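Local coordinates for branched-chain alpha-ketoacid decarboxylase (Lactococcus lactis, PDB 2VBF), which probably decarboxylates branched-chain and aromatic alpha-keto acids to aldehydes, using thiamine diphosphate and a magnesium ion, at residues A[279-282]-A[283-286]; A[288-291]-A[292-296]; A[559-562]-A[563-566]; A[304-308]-A[309-313]. All blocks are in the same frame, centred on the assembly; numbering follows the deposited sequence.

Contact 1 of 4, residues A[279-282]-A[283-286]; sequences IYNG and KLSE
Between Asn281 and Ser285 the chain folds back on itself, their CA atoms 4.9 Å apart, and Ser285 N donates to Gly282 O at 3.0 Å while Leu284 N makes a weaker bond to Asn281 O. The turn is tied from inside by the Ser285 hydroxyl. With OG anti to the carbonyl carbon (chi1 -54°), it gives its proton to Gly282 O at 2.7 Å and receives Asn281 N at 2.8 Å. Gly282 O thus takes two donors of one residue: OG lies 17° from the carbonyl plane, whereas Ser285 N stands well above it. The same OG comes obliquely to the Tyr280 ring, 3.3 Å from CD1, and Gly282 N sits over the centre of one ring face. Tyr280 OH reaches on to Glu294 in the helix 287-295. A water joins Ile279 O to Glu286 N, and Glu286 is the N-cap of that helix. With alanine in place of Ser285, Asn281 N would probably lose its acceptor and Gly282 O one of its two donors. Ser285 OG serves as donor and acceptor at once, which probably fixes its rotation; one side-chain hydroxyl thereby ties two backbone polar atoms in the passage from strand 276-279 to the helix.

Contact 2 of 4, residues A[288-291]-A[292-296]; sequences SLKN and FVESA
Leu289 and Val293, one helical turn apart, run alongside each other in the same direction, with Leu289 CD2 3.8 Å from Val293 CG2. Val293 CG2, anti to its own carbonyl carbon, also rests on Leu289 O at 3.3 Å. One residue further on, Glu294 OE2 packs on the aliphatic part of Lys290, at 3.5 Å from CG, while the ammonium NZ, turned aside by bends at chi3 and chi4, stays 4.8 Å from Glu294 OE1, near but not in contact. The carboxylate is engaged elsewhere, OE2 with Tyr280 OH, and OE1 through a water that also donates to Asn291 OD1. Near the C-terminal end, Ser295 swings OG between its backbone N and carbonyl carbon (chi1 69°) and donates to Asn291 O at 2.7 Å, alongside a weak bond from Ser295 N to the same oxygen; Lys230 NZ also bonds this hydroxyl. Behind these side chains runs the alpha-helical ladder: Val293 N meets Leu289 O at 3.0 Å and 177°, and Glu294 N binds Lys290 O. At the start of the helix, the N-cap Glu286 receives Leu289 N and Ser288 OG. Helix 287-295 packs Leu289 and Phe292 against Leu277 of strand 276-279, an edge strand of the central-domain sheet within this chain, while Lys230 makes a cation-pi contact with Phe292 just before strand 231-235.

Contact 3 of 4, residues A[559-562]-A[563-566]; sequences KKMG and KLFA
A methionine methyl sits over an aromatic face one helical turn away: Met561 CE is 4.0 Å from the centroid of the Phe565 ring and 19° off its normal, a CH-pi contact. The sulfur SD stands above the face at 5.0 Å from that centroid, making the pair a longer Met-aromatic contact as well. Met561 reaches there with CG anti to the backbone N (chi1 -163°) and a bend at chi2 of 66°, which carries the thioether over the ring face while CG touches Phe565 CE2 at 3.6 Å. SD also borders Leu564 CD1. Beneath, Phe565 N bonds Met561 O at 2.9 Å, whereas the amides of Lys563 and Leu564 hold Lys560 O only weakly. On the polar side a water lies between Lys559 O and Lys563 NZ, accepting from NZ, which also bonds Glu487 O. Replacing Phe565 by alanine would probably strip the Met561 methyl of its aromatic seat, leave the thioether freer to turn, and remove a ring that meets His135 of the second subunit. Helix 556-568, the last of the chain, lays Met561 and Phe565 on Phe405 of helix 402-407 and Met561 on Leu284, with the Phe565 side chain about 8 Å from the bound thiamine diphosphate.

Contact 4 of 4, residues A[304-308]-A[309-313]; sequences VKLTD and SSTGA
Thr311 faces back along the chain to Thr307 and Leu306. From its CB, 3.5 Å from Thr307 O, the side chain forks: CG2 goes to Leu306, touching CD2 at 3.6 Å as the two side chains cross at about a right angle, and OG1 donates to Thr307 O at 2.7 Å. Both ends follow from chi1 of 63°, which sets OG1 between the backbone N and the carbonyl carbon and CG2 anti to that carbon. Thr311 OG1 has a second partner, Phe314 N. Thr307 O is gripped on both faces, since Ser310 N reaches it at 3.2 Å from the face opposite to OG1, each donor standing well out of the carbonyl plane. The side chains repeat the closure, Ser310 OG donating to Thr307 OG1 at 2.7 Å. This is a compact turn in the loop from strand 298-302 to strand 323-326 of the central domain, in a family whose subunits bind thiamine diphosphate; the Ser309 side chain lies about 9 Å from the cofactor. One residue later, Asp308 O accepts Ala313 N at 2.9 Å and 149°, and more weakly Thr311 N, so two successive carbonyls are both satisfied within the turn. Gly312, with phi 56°, helps turn the chain back so that Ala313 N can reach Asp308 O. The Asp308 carboxylate serves the subunit interface: OD2 bonds His135 ND1 of the second subunit as well as Gln568 NE2, while OD1 holds Ser309 N by a weak bond.

In the fold
Along the chain the order is contact 1, contact 2, contact 4 and, far later, contact 3. The first three belong to the central domain: contact 1 leaves strand 276-279, contact 2 forms helix 287-295 directly after it, and contact 4 follows strand 298-302 of the same sheet. Centres of contacts 1 and 2, and of 1 and 4, are 10 Å apart, and Asn281 of contact 1 lies against the 309-313 segment. The C-terminal helix of contact 3 packs on contacts 1 and 4, the centre of contact 3 lying 14 and 13 Å from theirs, but not on contact 2, whose centre is 23 Å from that of contact 3. The chain's last helix thereby joins central-domain loops to the cofactor-binding region and the subunit interface.

Contact 1 of 4, residues A[279-282]-A[283-286]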
loop_
_atom_site.group_PDB
_atom_site.type_symbol
_atom_site.label_atom_id
_atom_site.label_comp_id
_atom_site.label_asym_id
_atom_site.label_seq_id
_atom_site.Cartn_x
_atom_site.Cartn_y
_atom_site.Cartn_z
ATOM N N ILE A 279 2.667 -3.387 33.009
ATOM C CA ILE A 279 1.662 -2.997 32.036
ATOM C C ILE A 279 0.253 -3.338 32.530
ATOM O O ILE A 279 -0.045 -4.497 32.847
ATOM C CB ILE A 279 1.889 -3.726 30.700
ATOM C CG1 ILE A 279 3.281 -3.427 30.154
ATOM C CG2 ILE A 279 0.799 -3.370 29.693
ATOM C CD1 ILE A 279 3.531 -1.968 29.797
ATOM N N TYR A 280 -0.596 -2.316 32.617
ATOM C CA TYR A 280 -1.997 -2.514 32.947
ATOM C C TYR A 280 -2.738 -2.887 31.667
ATOM O O TYR A 280 -2.721 -2.130 30.701
ATOM C CB TYR A 280 -2.592 -1.246 33.540
ATOM C CG TYR A 280 -4.035 -1.389 33.971
ATOM C CD1 TYR A 280 -4.409 -2.312 34.948
ATOM C CD2 TYR A 280 -5.025 -0.600 33.411
ATOM C CE1 TYR A 280 -5.737 -2.431 35.362
ATOM C CE2 TYR A 280 -6.353 -0.714 33.816
ATOM C CZ TYR A 280 -6.702 -1.633 34.788
ATOM O OH TYR A 280 -8.023 -1.753 35.180
ATOM N N ASN A 281 -3.381 -4.048 31.666
ATOM C CA ASN A 281 -4.158 -4.501 30.514
ATOM C C ASN A 281 -5.487 -5.101 30.968
ATOM O O ASN A 281 -5.793 -6.252 30.677
ATOM C CB ASN A 281 -3.329 -5.496 29.702
ATOM C CG ASN A 281 -3.893 -5.769 28.307
ATOM O OD1 ASN A 281 -4.724 -5.026 27.782
ATOM N ND2 ASN A 281 -3.414 -6.849 27.693
ATOM N N GLY A 282 -6.269 -4.292 31.679
ATOM C CA GLY A 282 -7.565 -4.716 32.200
ATOM C C GLY A 282 -7.475 -6.011 32.983
ATOM O O GLY A 282 -6.529 -6.225 33.747
ATOM N N LYS A 283 -8.450 -6.894 32.781
ATOM C CA LYS A 283 -8.509 -8.140 33.551
ATOM C C LYS A 283 -7.355 -9.101 33.252
ATOM O O LYS A 283 -7.102 -10.009 34.042
ATOM C CB LYS A 283 -9.861 -8.849 33.372
ATOM C CG LYS A 283 -9.994 -9.692 32.112
ATOM C CD LYS A 283 -11.378 -10.303 32.013
ATOM C CE LYS A 283 -11.476 -11.275 30.845
ATOM N NZ LYS A 283 -12.831 -11.911 30.784
ATOM N N LEU A 284 -6.642 -8.882 32.143
ATOM C CA LEU A 284 -5.476 -9.692 31.784
ATOM C C LEU A 284 -4.173 -9.219 32.448
ATOM O O LEU A 284 -3.113 -9.793 32.201
ATOM C CB LEU A 284 -5.292 -9.717 30.264
ATOM C CG LEU A 284 -6.482 -10.227 29.435
ATOM C CD1 LEU A 284 -6.113 -10.268 27.959
ATOM C CD2 LEU A 284 -6.945 -11.591 29.901
ATOM N N SER A 285 -4.254 -8.181 33.275
ATOM C CA SER A 285 -3.102 -7.702 34.031
ATOM C C SER A 285 -2.637 -8.745 35.039
ATOM O O SER A 285 -3.430 -9.547 35.524
ATOM C CB SER A 285 -3.446 -6.433 34.809
ATOM O OG SER A 285 -3.981 -5.424 33.986
ATOM N N GLU A 286 -1.353 -8.714 35.365
ATOM C CA GLU A 286 -0.854 -9.453 36.521
ATOM C C GLU A 286 -1.689 -9.030 37.739
ATOM O O GLU A 286 -2.034 -7.852 37.881
ATOM C CB GLU A 286 0.632 -9.173 36.720
ATOM C CG GLU A 286 1.305 -10.020 37.785
ATOM C CD GLU A 286 1.226 -9.417 39.169
ATOM O OE1 GLU A 286 1.473 -8.190 39.300
ATOM O OE2 GLU A 286 0.931 -10.176 40.122
HETATM O O HOH W 1 0.407 -7.039 33.885
#

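Contact 2 of 4, residues A[288-291]-A[292-296]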
loop_
_atom_site.group_PDB
_atom_site.type_symbol
_atom_site.label_atom_id
_atom_site.label_comp_id
_atom_site.label_asym_id
_atom_site.label_seq_id
_atom_site.Cartn_x
_atom_site.Cartn_y
_atom_site.Cartn_z
ATOM N N SER A 288 -1.371 -8.657 41.164
ATOM C CA SER A 288 -0.967 -7.591 42.100
ATOM C C SER A 288 -1.025 -6.207 41.446
ATOM O O SER A 288 -1.439 -5.246 42.085
ATOM C CB SER A 288 0.406 -7.843 42.720
ATOM O OG SER A 288 1.458 -7.643 41.795
ATOM N N LEU A 289 -0.614 -6.110 40.178
ATOM C CA LEU A 289 -0.707 -4.848 39.436
ATOM C C LEU A 289 -2.160 -4.383 39.279
ATOM O O LEU A 289 -2.495 -3.235 39.570
ATOM C CB LEU A 289 -0.038 -4.996 38.061
ATOM C CG LEU A 289 0.095 -3.704 37.252
ATOM C CD1 LEU A 289 1.289 -3.756 36.308
ATOM C CD2 LEU A 289 -1.176 -3.426 36.490
ATOM N N LYS A 290 -3.010 -5.291 38.812
ATOM C CA LYS A 290 -4.440 -5.045 38.677
ATOM C C LYS A 290 -5.050 -4.508 39.971
ATOM O O LYS A 290 -5.702 -3.478 39.986
ATOM C CB LYS A 290 -5.137 -6.342 38.296
ATOM C CG LYS A 290 -6.554 -6.155 37.849
ATOM C CD LYS A 290 -7.023 -7.376 37.076
ATOM C CE LYS A 290 -7.727 -8.407 37.937
ATOM N NZ LYS A 290 -7.351 -8.388 39.365
ATOM N N ASN A 291 -4.800 -5.203 41.068
ATOM C CA ASN A 291 -5.328 -4.788 42.356
ATOM C C ASN A 291 -4.844 -3.405 42.802
ATOM O O ASN A 291 -5.614 -2.639 43.383
ATOM C CB ASN A 291 -4.956 -5.814 43.422
ATOM C CG ASN A 291 -5.668 -7.147 43.236
ATOM O OD1 ASN A 291 -6.678 -7.246 42.523
ATOM N ND2 ASN A 291 -5.142 -8.183 43.886
ATOM N N PHE A 292 -3.576 -3.096 42.526
ATOM C CA PHE A 292 -2.979 -1.835 42.922
ATOM C C PHE A 292 -3.638 -0.694 42.155
ATOM O O PHE A 292 -4.156 0.264 42.749
ATOM C CB PHE A 292 -1.461 -1.849 42.663
ATOM C CG PHE A 292 -0.723 -0.713 43.327
ATOM C CD1 PHE A 292 0.034 -0.936 44.470
ATOM C CD2 PHE A 292 -0.775 0.578 42.808
ATOM C CE1 PHE A 292 0.713 0.102 45.090
ATOM C CE2 PHE A 292 -0.114 1.629 43.435
ATOM C CZ PHE A 292 0.642 1.386 44.583
ATOM N N VAL A 293 -3.621 -0.804 40.828
ATOM C CA VAL A 293 -4.189 0.232 39.964
ATOM C C VAL A 293 -5.657 0.494 40.282
ATOM O O VAL A 293 -6.065 1.639 40.395
ATOM C CB VAL A 293 -4.060 -0.120 38.469
ATOM C CG1 VAL A 293 -4.777 0.949 37.600
ATOM C CG2 VAL A 293 -2.592 -0.247 38.083
ATOM N N GLU A 294 -6.431 -0.574 40.443
ATOM C CA GLU A 294 -7.883 -0.483 40.623
ATOM C C GLU A 294 -8.322 -0.144 42.059
ATOM O O GLU A 294 -9.509 0.125 42.303
ATOM C CB GLU A 294 -8.540 -1.780 40.130
ATOM C CG GLU A 294 -8.259 -2.029 38.640
ATOM C CD GLU A 294 -8.854 -3.313 38.092
ATOM O OE1 GLU A 294 -9.451 -4.099 38.869
ATOM O OE2 GLU A 294 -8.723 -3.527 36.868
ATOM N N SER A 295 -7.379 -0.164 43.000
ATOM C CA SER A 295 -7.625 0.308 44.376
ATOM C C SER A 295 -7.004 1.689 44.686
ATOM O O SER A 295 -7.206 2.235 45.783
ATOM C CB SER A 295 -7.115 -0.727 45.383
ATOM O OG SER A 295 -5.703 -0.812 45.386
ATOM N N ALA A 296 -6.264 2.264 43.732
ATOM C CA ALA A 296 -5.659 3.585 43.915
ATOM C C ALA A 296 -6.742 4.598 44.271
ATOM O O ALA A 296 -7.845 4.532 43.723
ATOM C CB ALA A 296 -4.917 4.025 42.635
HETATM O O HOH W 2 -8.690 -5.391 41.336
#

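Contact 3 of 4, residues A[559-562]-A[563-566]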
loop_
_atom_site.group_PDB
_atom_site.type_symbol
_atom_site.label_atom_id
_atom_site.label_comp_id
_atom_site.label_asym_id
_atom_site.label_seq_id
_atom_site.Cartn_x
_atom_site.Cartn_y
_atom_site.Cartn_z
ATOM N N LYS A 559 -3.357 -16.226 24.259
ATOM C CA LYS A 559 -4.324 -17.300 24.457
ATOM C C LYS A 559 -5.614 -16.732 25.045
ATOM O O LYS A 559 -6.707 -17.156 24.675
ATOM C CB LYS A 559 -3.753 -18.396 25.361
ATOM C CG LYS A 559 -2.663 -19.221 24.692
ATOM C CD LYS A 559 -2.262 -20.425 25.528
ATOM C CE LYS A 559 -3.313 -21.541 25.504
ATOM N NZ LYS A 559 -3.616 -22.026 24.122
ATOM N N LYS A 560 -5.481 -15.752 25.936
ATOM C CA LYS A 560 -6.639 -15.115 26.564
ATOM C C LYS A 560 -7.271 -14.073 25.646
ATOM O O LYS A 560 -8.483 -14.038 25.475
ATOM C CB LYS A 560 -6.236 -14.478 27.890
ATOM C CG LYS A 560 -5.667 -15.472 28.900
ATOM C CD LYS A 560 -5.195 -14.776 30.161
ATOM C CE LYS A 560 -4.608 -15.765 31.163
ATOM N NZ LYS A 560 -5.634 -16.762 31.625
ATOM N N MET A 561 -6.433 -13.240 25.040
ATOM C CA MET A 561 -6.925 -12.133 24.214
ATOM C C MET A 561 -7.587 -12.592 22.909
ATOM O O MET A 561 -8.510 -11.930 22.390
ATOM C CB MET A 561 -5.771 -11.178 23.914
ATOM C CG MET A 561 -6.219 -9.844 23.429
ATOM S SD MET A 561 -7.113 -8.893 24.670
ATOM C CE MET A 561 -8.047 -7.806 23.580
ATOM N N GLY A 562 -7.103 -13.706 22.362
ATOM C CA GLY A 562 -7.677 -14.293 21.148
ATOM C C GLY A 562 -9.161 -14.565 21.321
ATOM O O GLY A 562 -9.966 -14.276 20.431
ATOM N N LYS A 563 -9.517 -15.111 22.485
ATOM C CA LYS A 563 -10.902 -15.460 22.774
ATOM C C LYS A 563 -11.755 -14.208 23.010
ATOM O O LYS A 563 -12.945 -14.192 22.699
ATOM C CB LYS A 563 -10.955 -16.426 23.966
ATOM C CG LYS A 563 -10.200 -17.749 23.721
ATOM C CD LYS A 563 -10.839 -18.560 22.592
ATOM C CE LYS A 563 -10.046 -19.813 22.210
ATOM N NZ LYS A 563 -9.170 -19.611 21.008
ATOM N N LEU A 564 -11.136 -13.148 23.526
ATOM C CA LEU A 564 -11.840 -11.893 23.755
ATOM C C LEU A 564 -12.088 -11.151 22.444
ATOM O O LEU A 564 -13.147 -10.537 22.284
ATOM C CB LEU A 564 -11.079 -11.015 24.750
ATOM C CG LEU A 564 -10.908 -11.643 26.140
ATOM C CD1 LEU A 564 -10.095 -10.734 27.063
ATOM C CD2 LEU A 564 -12.275 -11.951 26.746
ATOM N N PHE A 565 -11.122 -11.193 21.518
ATOM C CA PHE A 565 -11.355 -10.678 20.167
ATOM C C PHE A 565 -12.507 -11.438 19.492
ATOM O O PHE A 565 -13.378 -10.830 18.864
ATOM C CB PHE A 565 -10.108 -10.802 19.285
ATOM C CG PHE A 565 -9.028 -9.770 19.558
ATOM C CD1 PHE A 565 -9.308 -8.405 19.540
ATOM C CD2 PHE A 565 -7.710 -10.175 19.739
ATOM C CE1 PHE A 565 -8.295 -7.461 19.768
ATOM C CE2 PHE A 565 -6.696 -9.242 19.951
ATOM C CZ PHE A 565 -6.998 -7.878 19.968
ATOM N N ALA A 566 -12.504 -12.764 19.630
ATOM C CA ALA A 566 -13.545 -13.608 19.049
ATOM C C ALA A 566 -14.919 -13.196 19.570
ATOM O O ALA A 566 -15.886 -13.095 18.812
ATOM C CB ALA A 566 -13.274 -15.078 19.371
HETATM O O HOH W 3 -7.103 -17.779 21.918
#

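Contact 4 of 4, residues A[304-308]-A[309-313]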
loop_
_atom_site.group_PDB
_atom_site.type_symbol
_atom_site.label_atom_id
_atom_site.label_comp_id
_atom_site.label_asym_id
_atom_site.label_seq_id
_atom_site.Cartn_x
_atom_site.Cartn_y
_atom_site.Cartn_z
ATOM N N VAL A 304 -3.183 9.049 27.640
ATOM C CA VAL A 304 -3.668 7.673 27.515
ATOM C C VAL A 304 -4.944 7.580 26.669
ATOM O O VAL A 304 -5.821 8.431 26.775
ATOM C CB VAL A 304 -3.958 7.101 28.913
ATOM C CG1 VAL A 304 -4.641 5.741 28.819
ATOM C CG2 VAL A 304 -2.670 7.018 29.719
ATOM N N LYS A 305 -5.053 6.540 25.846
ATOM C CA LYS A 305 -6.327 6.208 25.231
ATOM C C LYS A 305 -6.597 4.736 25.458
ATOM O O LYS A 305 -5.741 3.899 25.188
ATOM C CB LYS A 305 -6.393 6.555 23.740
ATOM C CG LYS A 305 -6.394 8.058 23.470
ATOM C CD LYS A 305 -6.694 8.382 22.015
ATOM C CE LYS A 305 -6.783 9.882 21.776
ATOM N NZ LYS A 305 -7.064 10.234 20.351
ATOM N N LEU A 306 -7.805 4.449 25.939
ATOM C CA LEU A 306 -8.225 3.107 26.281
ATOM C C LEU A 306 -8.855 2.414 25.071
ATOM O O LEU A 306 -9.954 2.758 24.659
ATOM C CB LEU A 306 -9.220 3.167 27.441
ATOM C CG LEU A 306 -8.638 3.842 28.696
ATOM C CD1 LEU A 306 -9.746 4.417 29.623
ATOM C CD2 LEU A 306 -7.716 2.857 29.418
ATOM N N THR A 307 -8.134 1.446 24.509
ATOM C CA THR A 307 -8.556 0.752 23.281
ATOM C C THR A 307 -8.745 -0.744 23.565
ATOM O O THR A 307 -8.310 -1.239 24.607
ATOM C CB THR A 307 -7.531 0.944 22.113
ATOM O OG1 THR A 307 -6.375 0.119 22.312
ATOM C CG2 THR A 307 -7.113 2.432 21.970
ATOM N N ASP A 308 -9.355 -1.488 22.637
ATOM C CA ASP A 308 -9.609 -2.920 22.913
ATOM C C ASP A 308 -8.340 -3.706 23.274
ATOM O O ASP A 308 -8.300 -4.405 24.296
ATOM C CB ASP A 308 -10.437 -3.629 21.801
ATOM C CG ASP A 308 -9.778 -3.624 20.421
ATOM O OD1 ASP A 308 -8.798 -2.880 20.181
ATOM O OD2 ASP A 308 -10.278 -4.389 19.549
ATOM N N SER A 309 -7.287 -3.559 22.477
ATOM C CA SER A 309 -6.061 -4.361 22.646
ATOM C C SER A 309 -5.204 -3.953 23.855
ATOM O O SER A 309 -4.332 -4.719 24.279
ATOM C CB SER A 309 -5.201 -4.305 21.380
ATOM O OG SER A 309 -5.938 -4.720 20.243
ATOM N N SER A 310 -5.454 -2.759 24.385
ATOM C CA SER A 310 -4.688 -2.186 25.498
ATOM C C SER A 310 -5.468 -2.166 26.820
ATOM O O SER A 310 -4.980 -1.642 27.831
ATOM C CB SER A 310 -4.231 -0.761 25.152
ATOM O OG SER A 310 -5.319 0.087 24.849
ATOM N N THR A 311 -6.672 -2.741 26.824
ATOM C CA THR A 311 -7.500 -2.819 28.035
ATOM C C THR A 311 -8.082 -4.220 28.297
ATOM O O THR A 311 -9.057 -4.360 29.037
ATOM C CB THR A 311 -8.657 -1.779 28.010
ATOM O OG1 THR A 311 -9.546 -2.052 26.916
ATOM C CG2 THR A 311 -8.107 -0.367 27.908
ATOM N N GLY A 312 -7.469 -5.252 27.709
ATOM C CA GLY A 312 -7.988 -6.617 27.823
ATOM C C GLY A 312 -9.428 -6.700 27.348
ATOM O O GLY A 312 -10.276 -7.302 28.019
ATOM N N ALA A 313 -9.697 -6.057 26.204
ATOM C CA ALA A 313 -11.040 -5.941 25.610
ATOM C C ALA A 313 -12.024 -5.196 26.521
ATOM O O ALA A 313 -13.138 -5.668 26.793
ATOM C CB ALA A 313 -11.592 -7.322 25.196
#